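Local coordinates for cysteine desulfurase (Fervidobacterium islandicum, PDB 6A6E), which catalyses the removal of sulfur from cysteine with pyridoxal-5'-phosphate as cofactor, probably supplying it as persulfide to the Suf pathway of iron-sulfur cluster assembly, at residues H360-D363 and G367-T370; N17-N20 and A24-R27; N320-K325 and S344-N349. One frame throughout, in Å; residues are numbered along the deposited sequence.

Interaction 1: H360-D363 and G367-T370; sequences HILD and GVAT
Leu362 has CG beside its backbone N (chi1 -72°) and an extended second torsion, which carries CD1 forward to Thr370; there it meets CG2 at 3.9 Å, the methyl that Thr370 places beside its own N. The two side chains cross at about a right angle. Nearer its root, Leu362 packs alongside Val368: Leu362 CB lies 4.0 Å from Val368 CB, and Val368 CG1 is also near the same Leu362 atom. The backbone does the gripping. Val368 N donates to Leu362 O at 3.0 Å with an N-H...O angle of 162°. Gly367 N gives a second, weak bond to Asp363 O at 3.2 Å. This is the C-terminal end of helix 355-366: Gly367 is the first residue to leave the helix, and its positive phi (66°), a value that suits glycine, turns the chain straight into strand 368-373 of the mixed sheet of the small domain of this fold-type I enzyme. That strand leads on toward Cys376, which carries an extra sulfur as S-mercaptocysteine. Asp363 holds CG anti to its backbone N, and the carboxylate reaches a water bound to OD1 at 2.7 Å; the same water also donates, weakly, to Gly367 O at 3.3 Å. The main protein partner of Asp363 OD1 lies across the dimer interface, the hydroxyl of Thr70 of the second subunit, so this buried acid has both a water and a neighbouring chain to satisfy it. Thr370 OG1 bonds to Ser359 OG of helix 355-366, while Leu362 packs on Leu413 and Ile420 of helix 407-423 and Val368 on Val412.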
# COMPACT_ATOMS: atom_id res chain seq x y z
N HIS A 360 16.36 -26.19 3.70
CA HIS A 360 17.35 -26.06 2.68
C HIS A 360 17.35 -27.32 1.80
O HIS A 360 17.26 -27.25 0.60
CB HIS A 360 18.75 -25.81 3.25
CG HIS A 360 19.79 -25.88 2.19
ND1 HIS A 360 19.97 -24.87 1.28
CD2 HIS A 360 20.57 -26.92 1.76
CE1 HIS A 360 20.86 -25.26 0.37
NE2 HIS A 360 21.24 -26.50 0.64
N ILE A 361 17.39 -28.50 2.43
CA ILE A 361 17.49 -29.78 1.68
C ILE A 361 16.19 -30.02 0.91
O ILE A 361 16.22 -30.33 -0.27
CB ILE A 361 17.85 -30.98 2.61
CG1 ILE A 361 19.26 -30.83 3.15
CG2 ILE A 361 17.69 -32.28 1.84
CD1 ILE A 361 19.53 -31.61 4.44
N LEU A 362 15.05 -29.74 1.55
CA LEU A 362 13.73 -29.85 0.84
C LEU A 362 13.70 -29.07 -0.44
O LEU A 362 13.31 -29.61 -1.53
CB LEU A 362 12.55 -29.46 1.74
CG LEU A 362 12.25 -30.47 2.81
CD1 LEU A 362 11.06 -30.03 3.64
CD2 LEU A 362 11.91 -31.77 2.15
N ASP A 363 14.20 -27.84 -0.37
CA ASP A 363 14.26 -26.98 -1.55
C ASP A 363 15.32 -27.39 -2.63
O ASP A 363 15.01 -27.51 -3.82
CB ASP A 363 14.52 -25.50 -1.11
CG ASP A 363 14.83 -24.58 -2.30
OD1 ASP A 363 14.00 -24.34 -3.20
OD2 ASP A 363 15.95 -24.07 -2.34
N GLY A 367 12.85 -29.75 -4.52
CA GLY A 367 12.04 -28.66 -5.12
C GLY A 367 10.86 -28.17 -4.27
O GLY A 367 9.97 -27.46 -4.76
N VAL A 368 10.88 -28.54 -3.00
CA VAL A 368 9.82 -28.31 -2.05
C VAL A 368 10.16 -27.00 -1.30
O VAL A 368 11.21 -26.92 -0.63
CB VAL A 368 9.75 -29.48 -1.05
CG1 VAL A 368 8.77 -29.21 0.09
CG2 VAL A 368 9.32 -30.76 -1.77
N ALA A 369 9.23 -26.03 -1.39
CA ALA A 369 9.30 -24.74 -0.70
C ALA A 369 8.59 -24.80 0.62
O ALA A 369 7.42 -25.04 0.65
CB ALA A 369 8.68 -23.64 -1.58
N THR A 370 9.33 -24.64 1.72
CA THR A 370 8.81 -24.56 3.07
C THR A 370 9.51 -23.42 3.77
O THR A 370 10.40 -22.78 3.20
CB THR A 370 9.11 -25.83 3.91
OG1 THR A 370 10.52 -25.98 4.06
CG2 THR A 370 8.52 -27.06 3.23
O HOH W 1 11.37 -24.61 -3.78

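Interaction 2: N17-N20 and A24-R27; sequences NILN and ALKR. With GOL (glycerol), chain I.
Leu19 is the first side chain of 17-20 to meet the segment 24-27. Its CG lies 4.2 Å from Leu25 CD1, and the two leucines cross at about a right angle. Leu25 comes to the meeting stretched out, with CG beside its backbone N and CD1 anti to CA (chi2 179°), and the same methyl also lies against the backbone of the helix, 3.8 Å from Leu19 O. This is ordinary van der Waals contact, and no direct hydrogen bond joins the two segments. Met5 packs on Leu19 and Leu44 on Leu25, so each leucine has a further apolar neighbour from a loop.

One residue on, Asn20 turns its side-chain amide toward Lys26. The carbonyl end faces the ammonium group, but OD1 and NZ remain 3.7 Å apart, and a glycerol molecule, probably from the crystallisation liquor, spans the gap. Glycerol O1 donates to Asn20 OD1 at 2.7 Å and accepts from Lys26 NZ at 3.3 Å; a weak bond of 3.4 Å from Lys26 NZ to glycerol O3 clasps the other end of the molecule. The lysine reaches it because its chain bends at chi2 (-59°) and chi3 (-149°), bringing NZ back toward the helix. Glycerol C2 lies 4.0 Å from Leu25 CB, while O2 and C1 lie against Leu19. Arg27 forms a salt bridge with Glu74 of the second subunit.

The contact thus belongs to the N-terminal end of the chain, where helix 12-20 runs on through a short loop into a 3-10 turn, closed by Arg27 N to Ala24 O at 3.0 Å, which leads into the edge strand 28-29.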
# COMPACT_ATOMS: atom_id res chain seq x y z
N ASN A 17 -7.24 -28.03 -14.96
CA ASN A 17 -7.45 -26.65 -15.41
C ASN A 17 -6.99 -25.60 -14.38
O ASN A 17 -6.34 -24.60 -14.74
CB ASN A 17 -8.94 -26.41 -15.67
CG ASN A 17 -9.38 -26.92 -17.02
OD1 ASN A 17 -8.57 -27.14 -17.90
ND2 ASN A 17 -10.68 -27.10 -17.17
N ILE A 18 -7.33 -25.84 -13.12
CA ILE A 18 -6.84 -25.01 -12.04
C ILE A 18 -5.32 -24.95 -12.01
O ILE A 18 -4.75 -23.86 -12.11
CB ILE A 18 -7.44 -25.43 -10.72
CG1 ILE A 18 -8.94 -25.13 -10.77
CG2 ILE A 18 -6.74 -24.72 -9.56
CD1 ILE A 18 -9.75 -25.82 -9.66
N LEU A 19 -4.64 -26.10 -11.94
CA LEU A 19 -3.20 -26.09 -11.92
C LEU A 19 -2.62 -25.37 -13.12
O LEU A 19 -1.58 -24.66 -13.00
CB LEU A 19 -2.64 -27.53 -11.83
CG LEU A 19 -2.47 -28.26 -10.49
CD1 LEU A 19 -3.43 -27.83 -9.41
CD2 LEU A 19 -2.58 -29.77 -10.72
N ASN A 20 -3.25 -25.48 -14.28
CA ASN A 20 -2.69 -24.78 -15.43
C ASN A 20 -2.80 -23.24 -15.32
O ASN A 20 -2.16 -22.54 -16.06
CB ASN A 20 -3.29 -25.29 -16.76
CG ASN A 20 -2.64 -26.62 -17.23
OD1 ASN A 20 -1.52 -27.01 -16.79
ND2 ASN A 20 -3.36 -27.34 -18.13
N ALA A 24 3.86 -20.61 -12.21
CA ALA A 24 5.03 -20.94 -11.41
C ALA A 24 5.18 -22.46 -11.24
O ALA A 24 6.26 -22.93 -11.01
CB ALA A 24 4.97 -20.27 -10.05
N LEU A 25 4.08 -23.20 -11.30
CA LEU A 25 4.12 -24.62 -11.10
C LEU A 25 4.99 -25.36 -12.17
O LEU A 25 5.48 -26.44 -11.89
CB LEU A 25 2.69 -25.21 -11.03
CG LEU A 25 1.86 -24.71 -9.87
CD1 LEU A 25 0.47 -25.33 -9.91
CD2 LEU A 25 2.62 -24.99 -8.59
N LYS A 26 5.25 -24.72 -13.30
CA LYS A 26 6.16 -25.25 -14.34
C LYS A 26 7.62 -25.02 -14.06
O LYS A 26 8.45 -25.40 -14.88
CB LYS A 26 5.92 -24.58 -15.68
CG LYS A 26 4.51 -24.47 -16.18
CD LYS A 26 3.86 -25.82 -16.30
CE LYS A 26 2.85 -25.77 -17.45
NZ LYS A 26 2.14 -27.08 -17.56
N ARG A 27 7.95 -24.32 -12.99
CA ARG A 27 9.32 -24.05 -12.64
C ARG A 27 9.93 -25.41 -12.17
O ARG A 27 9.26 -26.18 -11.50
CB ARG A 27 9.45 -23.01 -11.51
CG ARG A 27 9.32 -21.49 -11.83
CD ARG A 27 10.48 -20.92 -12.62
NE ARG A 27 11.77 -21.09 -11.94
CZ ARG A 27 12.26 -20.27 -10.99
NH1 ARG A 27 11.59 -19.20 -10.58
NH2 ARG A 27 13.44 -20.51 -10.47
C1 GOL I . 0.48 -28.34 -14.32
O1 GOL I . 0.32 -27.02 -14.83
C2 GOL I . 1.64 -28.37 -13.33
O2 GOL I . 1.11 -28.83 -12.10
C3 GOL I . 2.76 -29.32 -13.71
O3 GOL I . 3.08 -29.20 -15.09

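Interaction 3: N320-K325 and S344-N349; sequences NYLLEK and SLVSFN
Helix-on-sheet packing of an alpha/beta layer brings Leu322 and Leu323 of helix 308-327 against Val346 of strand 345-350, in the six-stranded mixed sheet of the small domain typical of fold-type I PLP enzymes, to which the N-terminal strands 28-29 and 32-36 also belong. Val346 points its CB at the helix, and CG2, placed beside the backbone N while CG1 lies anti to it, is the atom that does the touching. Leu322 meets it with CG and one methyl, CD2: each comes to 3.6 Å of Val346 CG2, and the two side chains slide past each other in opposite directions. The CB of Leu322 points toward the strand, and chi1 of 170° with chi2 near 62° sets CD2 against Val346 CG2. Leu413 of helix 407-423 and Val334 of the neighbouring strand extend this apolar layer, the former on Leu322 and the latter on Val346.

No hydrogen bond joins 320-325 to 344-349, although Ser344 N is bonded to Ser319 OG, just before the helical segment. Ser344 OG makes a weak hydrogen bond with Gln185 NE2 of the pyridoxal-5'-phosphate pocket, and Ser347 OG bonds to Val188 O. Leu323 completes the meeting by crossing Val346 at about a right angle, with Leu323 CD1 4.0 Å from Val346 CG2.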
# COMPACT_ATOMS: atom_id res chain seq x y z
N ASN A 320 -6.15 -32.48 6.10
CA ASN A 320 -6.30 -33.75 6.80
C ASN A 320 -5.25 -34.74 6.37
O ASN A 320 -4.62 -35.33 7.19
CB ASN A 320 -7.68 -34.34 6.60
CG ASN A 320 -8.75 -33.45 7.19
OD1 ASN A 320 -8.50 -32.64 8.06
ND2 ASN A 320 -9.95 -33.59 6.70
N TYR A 321 -5.05 -34.91 5.07
CA TYR A 321 -3.97 -35.74 4.55
C TYR A 321 -2.54 -35.31 4.99
O TYR A 321 -1.70 -36.12 5.36
CB TYR A 321 -4.05 -35.77 3.05
CG TYR A 321 -3.15 -36.80 2.39
CD1 TYR A 321 -3.50 -38.18 2.34
CD2 TYR A 321 -2.01 -36.39 1.74
CE1 TYR A 321 -2.67 -39.09 1.71
CE2 TYR A 321 -1.15 -37.28 1.12
CZ TYR A 321 -1.49 -38.63 1.09
OH TYR A 321 -0.61 -39.44 0.40
N LEU A 322 -2.25 -34.02 4.96
CA LEU A 322 -0.93 -33.53 5.42
C LEU A 322 -0.77 -33.89 6.89
O LEU A 322 0.26 -34.47 7.29
CB LEU A 322 -0.80 -32.01 5.24
CG LEU A 322 0.41 -31.33 5.88
CD1 LEU A 322 1.71 -31.89 5.26
CD2 LEU A 322 0.31 -29.81 5.67
N LEU A 323 -1.76 -33.56 7.72
CA LEU A 323 -1.60 -33.83 9.13
C LEU A 323 -1.50 -35.36 9.43
O LEU A 323 -0.67 -35.76 10.23
CB LEU A 323 -2.74 -33.20 9.88
CG LEU A 323 -2.61 -33.21 11.41
CD1 LEU A 323 -1.61 -32.18 11.89
CD2 LEU A 323 -3.97 -32.88 11.98
N GLU A 324 -2.29 -36.19 8.74
CA GLU A 324 -2.21 -37.67 8.86
C GLU A 324 -0.82 -38.21 8.53
O GLU A 324 -0.27 -38.99 9.29
CB GLU A 324 -3.23 -38.31 7.92
CG GLU A 324 -3.27 -39.83 7.91
CD GLU A 324 -4.06 -40.35 6.72
OE1 GLU A 324 -3.43 -40.69 5.69
OE2 GLU A 324 -5.30 -40.37 6.79
N LYS A 325 -0.28 -37.83 7.38
CA LYS A 325 1.00 -38.30 6.98
C LYS A 325 2.10 -37.83 7.92
O LYS A 325 3.09 -38.58 8.12
CB LYS A 325 1.32 -37.89 5.54
CG LYS A 325 0.43 -38.55 4.50
CD LYS A 325 0.42 -40.06 4.67
CE LYS A 325 -0.03 -40.73 3.40
NZ LYS A 325 -0.79 -41.97 3.69
N SER A 344 -4.81 -26.08 7.10
CA SER A 344 -3.95 -25.26 6.21
C SER A 344 -2.48 -25.58 6.29
O SER A 344 -1.79 -25.50 5.26
CB SER A 344 -4.00 -23.75 6.53
OG SER A 344 -5.21 -23.27 6.21
N LEU A 345 -1.99 -25.82 7.50
CA LEU A 345 -0.56 -25.89 7.73
C LEU A 345 -0.15 -26.71 8.94
O LEU A 345 -0.91 -26.82 9.90
CB LEU A 345 -0.04 -24.45 7.92
CG LEU A 345 -0.60 -23.65 9.11
CD1 LEU A 345 0.25 -23.86 10.34
CD2 LEU A 345 -0.79 -22.14 8.82
N VAL A 346 1.10 -27.19 8.88
CA VAL A 346 1.70 -27.98 9.92
C VAL A 346 3.07 -27.46 10.22
O VAL A 346 3.92 -27.43 9.35
CB VAL A 346 1.81 -29.46 9.46
CG1 VAL A 346 2.46 -30.36 10.55
CG2 VAL A 346 0.42 -29.95 9.24
N SER A 347 3.26 -27.02 11.45
CA SER A 347 4.54 -26.61 11.94
C SER A 347 5.12 -27.81 12.70
O SER A 347 4.38 -28.48 13.46
CB SER A 347 4.42 -25.40 12.86
OG SER A 347 4.07 -24.22 12.05
N PHE A 348 6.42 -28.05 12.53
CA PHE A 348 7.08 -29.31 13.00
C PHE A 348 8.60 -29.14 13.04
O PHE A 348 9.13 -28.17 12.51
CB PHE A 348 6.73 -30.53 12.08
CG PHE A 348 7.31 -30.43 10.68
CD1 PHE A 348 6.65 -29.72 9.72
CD2 PHE A 348 8.53 -31.00 10.36
CE1 PHE A 348 7.18 -29.60 8.44
CE2 PHE A 348 9.08 -30.87 9.11
CZ PHE A 348 8.40 -30.17 8.12
N ASN A 349 9.27 -30.07 13.74
CA ASN A 349 10.72 -30.21 13.77
C ASN A 349 11.14 -31.68 13.51
O ASN A 349 10.44 -32.61 13.90
CB ASN A 349 11.24 -29.75 15.11
CG ASN A 349 11.52 -28.25 15.13
OD1 ASN A 349 12.16 -27.76 14.23
ND2 ASN A 349 10.98 -27.54 16.10

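Along the chain the order is interaction 2, interaction 3, interaction 1. Interactions 1 and 3 are neighbours, their centres 16 Å apart and nearest atoms about 5 Å apart: strand 345-350 is followed directly by helix 355-366, and strands 345-350 and 368-373 flank strand 396-400 in one mixed sheet. Helix 407-423 joins them further, since Leu413 packs on both Leu362 and Leu322. Interaction 2 lies 18 Å from interaction 1 and 23 Å from interaction 3, centre to centre, and its chain runs on into strand 28-29 at the edge of that sheet. Interactions 1 and 2 both touch the second subunit, so both lie where the two subunits meet.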